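Local structure of particle-associated glycoside hydrolase (Acinetobacter phage Fri1, 6C72) at residues 491-497 with 571-577; 510-516 with 528-534; 439-445 with 456-462. The protein is the phage tailspike, a zinc-binding capsular polysaccharide depolymerase that probably cleaves glycosidic bonds in the Acinetobacter baumannii capsule during virus entry. All coordinates share one frame; numbering follows the deposited sequence.

Contact 1 (491-497 with 571-577); sequences RNFNLDL and TLSANTF. With ZN (zinc ion), chain L; ZN (zinc ion), chain G.
F493 and F577 face each other as an antiparallel hydrogen-bonded pair: F493 N lies 2.9 Å from F577 O, and the return bond, F577 N to F493 O, is nearly straight. N494 and T576 follow as the non-hydrogen-bonded pair, after which the strand pairing gives way to loops, with one more backbone bond from L495 N to N575 O at 2.8 Å. The packed side is that of L495 and F577, both buried. The leucine crosses the phenyl group at about a right angle and sets CD1 3.7 Å from F577 CD1, while V556 of strand 556-561 touches both residues.

The outer side is polar and wet. N494 holds CG anti to its own nitrogen (chi1 -179°), which swings OD1 to N575 ND2 at 2.8 Å. The two amide planes stand 72° apart, and the donor sits 37° above the N494 carbonyl plane, although OD1 lies close to the amide plane of N575. A water joins T576 OG1 to N494 OD1, weakly at the latter. Farther out, where the type I turn 571-574 begins, L497 CG rests on L572 CD2 at 3.8 Å, both leucines being exposed.

N575 uses its other amide atom on metal: OD1 binds a zinc ion at 2.1 Å, in a site shared with D519, T521 and S573. A second zinc ion is held by D496 OD2 and two waters, while D496 OD1 accepts from N498 N. Zinc on OD1 would probably polarise the N575 amide and strengthen its ND2 donation to N494, coupling the metal site to the strand end.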
# COMPACT_ATOMS: atom_id res chain seq x y z
N ARG A 491 48.53 5.13 -4.98
CA ARG A 491 48.85 5.07 -3.56
C ARG A 491 49.68 6.29 -3.19
O ARG A 491 50.36 6.87 -4.04
CB ARG A 491 49.64 3.79 -3.20
CG ARG A 491 48.85 2.52 -3.38
CD ARG A 491 47.72 2.46 -2.38
NE ARG A 491 46.92 1.23 -2.48
CZ ARG A 491 45.89 1.08 -3.32
NH1 ARG A 491 45.54 2.08 -4.12
NH2 ARG A 491 45.20 -0.06 -3.34
N ASN A 492 49.61 6.66 -1.92
CA ASN A 492 50.43 7.71 -1.34
C ASN A 492 51.63 7.05 -0.66
O ASN A 492 51.46 6.06 0.06
CB ASN A 492 49.60 8.52 -0.34
CG ASN A 492 50.40 9.61 0.37
OD1 ASN A 492 51.45 9.34 0.97
ND2 ASN A 492 49.89 10.83 0.36
N PHE A 493 52.83 7.58 -0.90
CA PHE A 493 54.04 7.04 -0.29
C PHE A 493 54.81 8.13 0.41
O PHE A 493 55.09 9.18 -0.18
CB PHE A 493 54.94 6.34 -1.30
CG PHE A 493 54.46 5.00 -1.68
CD1 PHE A 493 54.68 3.92 -0.85
CD2 PHE A 493 53.74 4.81 -2.84
CE1 PHE A 493 54.19 2.68 -1.18
CE2 PHE A 493 53.25 3.58 -3.19
CZ PHE A 493 53.47 2.51 -2.37
N ASN A 494 55.18 7.86 1.65
CA ASN A 494 56.04 8.73 2.43
C ASN A 494 57.44 8.13 2.34
O ASN A 494 57.73 7.12 2.98
CB ASN A 494 55.56 8.78 3.87
CG ASN A 494 56.39 9.69 4.73
OD1 ASN A 494 57.07 10.57 4.24
ND2 ASN A 494 56.38 9.43 6.03
N LEU A 495 58.30 8.73 1.51
CA LEU A 495 59.64 8.20 1.27
C LEU A 495 60.67 8.85 2.19
O LEU A 495 60.70 10.07 2.36
CB LEU A 495 60.06 8.41 -0.19
CG LEU A 495 59.21 7.74 -1.27
CD1 LEU A 495 59.84 7.91 -2.64
CD2 LEU A 495 59.01 6.25 -0.97
N ASP A 496 61.56 8.03 2.73
CA ASP A 496 62.71 8.49 3.48
C ASP A 496 63.96 8.17 2.66
O ASP A 496 63.86 7.83 1.47
CB ASP A 496 62.70 7.87 4.88
CG ASP A 496 62.55 6.37 4.85
OD1 ASP A 496 63.29 5.70 4.10
OD2 ASP A 496 61.66 5.84 5.53
N LEU A 497 65.14 8.24 3.28
CA LEU A 497 66.38 8.07 2.53
C LEU A 497 66.74 6.62 2.26
O LEU A 497 67.65 6.37 1.45
CB LEU A 497 67.54 8.74 3.24
CG LEU A 497 67.31 10.23 3.52
CD1 LEU A 497 68.58 10.88 4.12
CD2 LEU A 497 66.84 10.94 2.26
N THR A 571 65.99 14.00 -0.01
CA THR A 571 66.04 14.87 1.14
C THR A 571 64.77 14.67 1.95
O THR A 571 63.67 14.57 1.38
CB THR A 571 66.21 16.33 0.71
OG1 THR A 571 67.34 16.43 -0.17
CG2 THR A 571 66.45 17.22 1.92
N LEU A 572 64.92 14.57 3.27
CA LEU A 572 63.80 14.17 4.12
C LEU A 572 62.61 15.11 3.97
O LEU A 572 61.46 14.67 3.96
CB LEU A 572 64.27 14.08 5.57
CG LEU A 572 65.18 12.86 5.83
CD1 LEU A 572 65.78 12.86 7.24
CD2 LEU A 572 64.42 11.57 5.57
N SER A 573 62.87 16.41 3.79
CA SER A 573 61.77 17.35 3.62
C SER A 573 60.98 17.06 2.35
O SER A 573 59.80 17.40 2.27
CB SER A 573 62.29 18.79 3.60
OG SER A 573 63.13 19.00 2.47
N ALA A 574 61.60 16.43 1.37
CA ALA A 574 60.92 16.10 0.12
C ALA A 574 60.55 14.62 0.17
O ALA A 574 61.24 13.74 -0.37
CB ALA A 574 61.81 16.44 -1.07
N ASN A 575 59.41 14.34 0.81
CA ASN A 575 59.05 12.98 1.18
C ASN A 575 57.72 12.48 0.63
O ASN A 575 57.51 11.26 0.61
CB ASN A 575 59.01 12.83 2.70
CG ASN A 575 58.07 13.81 3.34
OD1 ASN A 575 58.07 14.98 2.98
ND2 ASN A 575 57.20 13.32 4.22
N THR A 576 56.81 13.36 0.24
CA THR A 576 55.47 12.92 -0.16
C THR A 576 55.39 12.72 -1.66
O THR A 576 55.48 13.68 -2.43
CB THR A 576 54.41 13.92 0.30
OG1 THR A 576 54.53 14.13 1.71
CG2 THR A 576 53.04 13.38 -0.02
N PHE A 577 55.15 11.48 -2.08
CA PHE A 577 55.06 11.15 -3.49
C PHE A 577 53.77 10.38 -3.76
O PHE A 577 53.31 9.62 -2.92
CB PHE A 577 56.28 10.33 -3.93
CG PHE A 577 57.57 11.10 -3.91
CD1 PHE A 577 58.30 11.23 -2.72
CD2 PHE A 577 58.06 11.70 -5.07
CE1 PHE A 577 59.49 11.94 -2.70
CE2 PHE A 577 59.24 12.40 -5.06
CZ PHE A 577 59.97 12.52 -3.88
ZN ZN L . 57.16 16.89 3.13
ZN ZN G . 61.64 3.77 5.48
O HOH W 1 54.71 11.90 3.25
O HOH W 2 62.96 11.74 1.62
O HOH W 3 62.54 2.72 3.74
O HOH W 4 59.29 4.29 5.01
O HOH W 5 55.36 16.49 4.51

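Contact 2 (510-516 with 528-534); sequences GCKITIT and AYVELFV
K512 and F533 lie side by side and point the same way from a non-hydrogen-bonded pair, the lysine CG and CD lying along F533 CE2, with CG 3.6 Å from it. The strands run antiparallel (axes 168° apart, 4.6 Å at closest approach), with six backbone bonds.

On this face the lysine chain, extended beyond CG, passes the phenyl group to reach E531, where NZ and OE2 at 3.1 Å form a weakly hydrogen-bonded salt bridge. The T514 methyl CG2 is a bump set against the CE1-CZ-OH side of Y529, 3.6 Å from CZ. Its hydroxyl, the other branch, meets a water that also meets Y529 OH and donates to E531 OE2. T516 OG1, anti to its backbone nitrogen (chi1 -172°), donates to A528 O at 2.8 Å.

The reverse face, of C511, I513, I515, V530, L532 and V534, is largely apolar and fits more loosely. I515 CD1 reaches diagonally past its own partner V530 to L532 CG and CD1, 4.0 Å from the latter, and I513 CD1 leans to V534 CG2 at 4.4 Å.

In its sheet the hairpin is flanked by strands 576-585 and 541-550. V530, L532 and V534 pack on strand 556-561 of the second sheet, and I515 on L567, a two-layer beta arrangement. The K512 face meets the other subunits: Y529 packs edge-to-face with F533 of the second subunit, and F533 with Y529 of the third.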
# COMPACT_ATOMS: atom_id res chain seq x y z
N GLY A 510 52.08 -5.40 -19.31
CA GLY A 510 52.87 -4.18 -19.45
C GLY A 510 52.36 -3.17 -18.43
O GLY A 510 51.15 -3.03 -18.25
N CYS A 511 53.28 -2.48 -17.78
CA CYS A 511 52.92 -1.56 -16.72
C CYS A 511 53.63 -0.24 -16.91
O CYS A 511 54.78 -0.20 -17.35
CB CYS A 511 53.25 -2.13 -15.36
SG CYS A 511 52.51 -3.76 -15.08
N LYS A 512 52.92 0.84 -16.62
CA LYS A 512 53.49 2.18 -16.56
C LYS A 512 53.23 2.74 -15.16
O LYS A 512 52.08 2.82 -14.73
CB LYS A 512 52.90 3.07 -17.65
CG LYS A 512 53.48 4.46 -17.70
CD LYS A 512 52.67 5.33 -18.59
CE LYS A 512 53.14 6.76 -18.56
NZ LYS A 512 52.27 7.61 -19.46
N ILE A 513 54.30 3.10 -14.46
CA ILE A 513 54.23 3.66 -13.10
C ILE A 513 54.59 5.13 -13.18
O ILE A 513 55.67 5.48 -13.68
CB ILE A 513 55.17 2.94 -12.13
CG1 ILE A 513 54.78 1.47 -11.93
CG2 ILE A 513 55.18 3.67 -10.78
CD1 ILE A 513 55.54 0.51 -12.77
N THR A 514 53.71 6.01 -12.70
CA THR A 514 53.97 7.44 -12.67
C THR A 514 54.20 7.88 -11.24
O THR A 514 53.37 7.62 -10.37
CB THR A 514 52.81 8.23 -13.28
OG1 THR A 514 52.59 7.76 -14.61
CG2 THR A 514 53.14 9.71 -13.33
N ILE A 515 55.32 8.54 -10.99
CA ILE A 515 55.72 8.98 -9.66
C ILE A 515 55.82 10.49 -9.70
O ILE A 515 56.52 11.04 -10.56
CB ILE A 515 57.07 8.36 -9.26
CG1 ILE A 515 57.08 6.85 -9.51
CG2 ILE A 515 57.35 8.61 -7.78
CD1 ILE A 515 58.47 6.26 -9.51
N THR A 516 55.13 11.16 -8.79
CA THR A 516 55.19 12.61 -8.77
C THR A 516 55.04 13.10 -7.33
O THR A 516 54.58 12.38 -6.45
CB THR A 516 54.12 13.22 -9.70
OG1 THR A 516 54.32 14.64 -9.81
CG2 THR A 516 52.74 12.95 -9.19
N ALA A 528 59.11 15.96 -8.70
CA ALA A 528 59.43 14.83 -9.56
C ALA A 528 58.23 14.52 -10.42
O ALA A 528 57.09 14.71 -10.01
CB ALA A 528 59.83 13.59 -8.74
N TYR A 529 58.52 14.08 -11.64
CA TYR A 529 57.53 13.44 -12.51
C TYR A 529 58.31 12.41 -13.31
O TYR A 529 59.02 12.75 -14.27
CB TYR A 529 56.80 14.44 -13.40
CG TYR A 529 55.55 13.85 -14.01
CD1 TYR A 529 55.63 12.84 -14.98
CD2 TYR A 529 54.28 14.33 -13.68
CE1 TYR A 529 54.49 12.29 -15.55
CE2 TYR A 529 53.13 13.81 -14.26
CZ TYR A 529 53.24 12.78 -15.19
OH TYR A 529 52.11 12.24 -15.78
N VAL A 530 58.23 11.16 -12.87
CA VAL A 530 59.04 10.07 -13.39
C VAL A 530 58.11 8.98 -13.89
O VAL A 530 57.16 8.61 -13.19
CB VAL A 530 59.99 9.53 -12.30
CG1 VAL A 530 60.70 8.27 -12.77
CG2 VAL A 530 60.98 10.60 -11.90
N GLU A 531 58.36 8.49 -15.10
CA GLU A 531 57.60 7.38 -15.66
C GLU A 531 58.51 6.16 -15.74
O GLU A 531 59.61 6.22 -16.30
CB GLU A 531 57.03 7.75 -17.03
CG GLU A 531 55.94 8.81 -16.96
CD GLU A 531 55.46 9.29 -18.33
OE1 GLU A 531 56.22 9.18 -19.32
OE2 GLU A 531 54.30 9.75 -18.42
N LEU A 532 58.06 5.06 -15.14
CA LEU A 532 58.75 3.78 -15.22
C LEU A 532 57.87 2.80 -15.98
O LEU A 532 56.65 2.78 -15.80
CB LEU A 532 59.06 3.23 -13.81
CG LEU A 532 59.85 4.11 -12.84
CD1 LEU A 532 60.16 3.35 -11.58
CD2 LEU A 532 61.15 4.64 -13.46
N PHE A 533 58.50 1.98 -16.82
CA PHE A 533 57.81 1.08 -17.74
C PHE A 533 58.32 -0.34 -17.55
O PHE A 533 59.50 -0.55 -17.28
CB PHE A 533 58.03 1.51 -19.20
CG PHE A 533 57.61 2.93 -19.47
CD1 PHE A 533 58.45 3.99 -19.14
CD2 PHE A 533 56.38 3.21 -20.05
CE1 PHE A 533 58.05 5.29 -19.39
CE2 PHE A 533 55.98 4.51 -20.30
CZ PHE A 533 56.81 5.55 -19.98
N VAL A 534 57.42 -1.31 -17.64
CA VAL A 534 57.75 -2.72 -17.51
C VAL A 534 56.93 -3.52 -18.51
O VAL A 534 55.74 -3.26 -18.69
CB VAL A 534 57.48 -3.25 -16.09
CG1 VAL A 534 58.12 -4.61 -15.90
CG2 VAL A 534 57.98 -2.30 -15.06
O HOH W 6 52.12 9.77 -16.57

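Contact 3 (439-445 with 456-462)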
# COMPACT_ATOMS: atom_id res chain seq x y z
N ALA A 439 17.39 21.97 -3.07
CA ALA A 439 17.72 21.65 -4.45
C ALA A 439 19.13 21.09 -4.60
O ALA A 439 19.38 20.38 -5.58
CB ALA A 439 17.55 22.89 -5.33
N THR A 440 20.03 21.35 -3.66
CA THR A 440 21.38 20.79 -3.73
C THR A 440 21.53 19.54 -2.87
O THR A 440 22.60 18.92 -2.89
CB THR A 440 22.44 21.82 -3.31
OG1 THR A 440 22.40 22.02 -1.89
CG2 THR A 440 22.21 23.16 -3.99
N GLN A 441 20.50 19.15 -2.13
CA GLN A 441 20.56 18.04 -1.20
C GLN A 441 19.80 16.82 -1.68
O GLN A 441 20.30 15.70 -1.58
CB GLN A 441 20.01 18.45 0.16
CG GLN A 441 20.79 19.53 0.86
CD GLN A 441 20.08 19.96 2.13
OE1 GLN A 441 18.85 19.92 2.20
NE2 GLN A 441 20.85 20.37 3.13
N ALA A 442 18.57 17.01 -2.15
CA ALA A 442 17.70 15.89 -2.45
C ALA A 442 18.13 15.19 -3.74
O ALA A 442 18.85 15.74 -4.58
CB ALA A 442 16.25 16.35 -2.58
N SER A 443 17.66 13.96 -3.90
CA SER A 443 17.73 13.28 -5.17
C SER A 443 16.51 13.67 -5.99
O SER A 443 15.39 13.67 -5.49
CB SER A 443 17.79 11.76 -4.99
OG SER A 443 19.08 11.38 -4.54
N PHE A 444 16.75 14.02 -7.25
CA PHE A 444 15.71 14.39 -8.20
C PHE A 444 15.71 13.38 -9.34
O PHE A 444 16.75 13.16 -9.98
CB PHE A 444 15.96 15.79 -8.77
CG PHE A 444 15.75 16.91 -7.79
CD1 PHE A 444 16.76 17.27 -6.91
CD2 PHE A 444 14.56 17.62 -7.78
CE1 PHE A 444 16.56 18.31 -6.00
CE2 PHE A 444 14.35 18.65 -6.88
CZ PHE A 444 15.35 19.01 -5.99
N GLY A 445 14.56 12.78 -9.60
CA GLY A 445 14.33 12.03 -10.82
C GLY A 445 13.70 12.90 -11.89
O GLY A 445 13.91 14.11 -11.94
N ILE A 456 14.99 21.75 -12.37
CA ILE A 456 16.06 21.01 -11.71
C ILE A 456 16.36 19.79 -12.56
O ILE A 456 15.47 18.95 -12.79
CB ILE A 456 15.68 20.61 -10.27
CG1 ILE A 456 15.24 21.84 -9.48
CG2 ILE A 456 16.87 19.96 -9.57
CD1 ILE A 456 16.38 22.80 -9.24
N GLN A 457 17.59 19.69 -13.05
CA GLN A 457 18.00 18.51 -13.78
C GLN A 457 17.98 17.31 -12.83
O GLN A 457 18.27 17.45 -11.64
CB GLN A 457 19.40 18.69 -14.36
CG GLN A 457 19.50 19.81 -15.37
CD GLN A 457 18.57 19.57 -16.54
OE1 GLN A 457 18.43 18.42 -16.99
NE2 GLN A 457 17.87 20.63 -17.00
N PRO A 458 17.62 16.13 -13.33
CA PRO A 458 17.70 14.93 -12.49
C PRO A 458 19.13 14.72 -12.00
O PRO A 458 20.09 14.92 -12.75
CB PRO A 458 17.25 13.81 -13.42
CG PRO A 458 16.43 14.52 -14.50
CD PRO A 458 17.10 15.84 -14.68
N VAL A 459 19.26 14.33 -10.74
CA VAL A 459 20.57 14.14 -10.12
C VAL A 459 20.41 13.15 -8.98
O VAL A 459 19.49 13.26 -8.17
CB VAL A 459 21.17 15.48 -9.64
CG1 VAL A 459 20.18 16.24 -8.74
CG2 VAL A 459 22.48 15.26 -8.92
N ASP A 460 21.30 12.16 -8.94
CA ASP A 460 21.26 11.11 -7.92
C ASP A 460 22.21 11.47 -6.78
O ASP A 460 23.40 11.72 -7.00
CB ASP A 460 21.63 9.76 -8.52
CG ASP A 460 21.37 8.59 -7.56
OD1 ASP A 460 20.66 8.79 -6.54
OD2 ASP A 460 21.90 7.48 -7.84
N ARG A 461 21.67 11.51 -5.56
CA ARG A 461 22.44 11.77 -4.35
C ARG A 461 22.16 10.71 -3.27
O ARG A 461 22.42 10.94 -2.08
CB ARG A 461 22.15 13.18 -3.82
CG ARG A 461 22.36 14.29 -4.88
CD ARG A 461 22.28 15.69 -4.31
NE ARG A 461 22.67 16.72 -5.27
CZ ARG A 461 21.84 17.65 -5.75
NH1 ARG A 461 20.57 17.69 -5.35
NH2 ARG A 461 22.27 18.56 -6.62
N ARG A 462 21.60 9.57 -3.67
CA ARG A 462 21.24 8.55 -2.70
C ARG A 462 22.49 7.84 -2.18
O ARG A 462 23.48 7.66 -2.89
CB ARG A 462 20.28 7.55 -3.32
CG ARG A 462 18.89 8.11 -3.64
CD ARG A 462 18.12 7.13 -4.53
NE ARG A 462 18.83 6.96 -5.79
CZ ARG A 462 18.77 5.86 -6.54
NH1 ARG A 462 18.01 4.83 -6.15
NH2 ARG A 462 19.47 5.80 -7.67
O HOH W 7 20.31 19.97 -8.16
O HOH W 8 13.90 16.79 -11.84
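F444 and V459 make a single antiparallel bridge, F444 N to V459 O at 3.0 Å and V459 N to F444 O at 2.9 Å. The F444 ring takes I456 on one face: CG2 stands 3.6 Å from the ring centroid, only 7° off the normal, a CH-pi contact. V459 lies alongside the same ring.

R461 reaches over the backbone of 439-442 with its chain extended from CG to NE. NH1 donates to two backbone carbonyls, A442 O at 2.7 Å and A439 O at 3.0 Å, the first in the carbonyl plane and the second from 42° above it. T440 O lies over the centre of one guanidinium face and V459 CG1 over the other, offset toward its rim, so the group has a neighbour on both faces; a water joins NH2 to A439 O. S443 OG accepts from R461 N. D460 folds into an Asx turn, and R462 grips its carboxylate side-on with NE and NH2.

Strand 443-444 pairs with strand 422-429 at the end of the parallel beta-helix, with F444 against I423. At the subunit interface D460 OD2 accepts from Y468 OH of the second subunit, whose I464 packs on R462.

From the N terminus, a small mixed sheet precedes the long run of parallel strands, and contact 3 closes a short loop of ten residues at its far end, tying helix 438-441 and strand 443-444 to the segment that leads out. Contact 1 opens next in the C-terminal domain and closes only after 73 residues, many of them in strands. Contact 2, a hairpin with eleven intervening residues, nests within that loop. Contacts 1 and 2 share a sheet, since strands 576-585 and 509-517 are neighbours, and they touch where F577 CB lies 3.7 Å from T516 O. Contact 3 stands apart, its centre about 41 Å from that of contact 1. All three contacts also touch the second subunit.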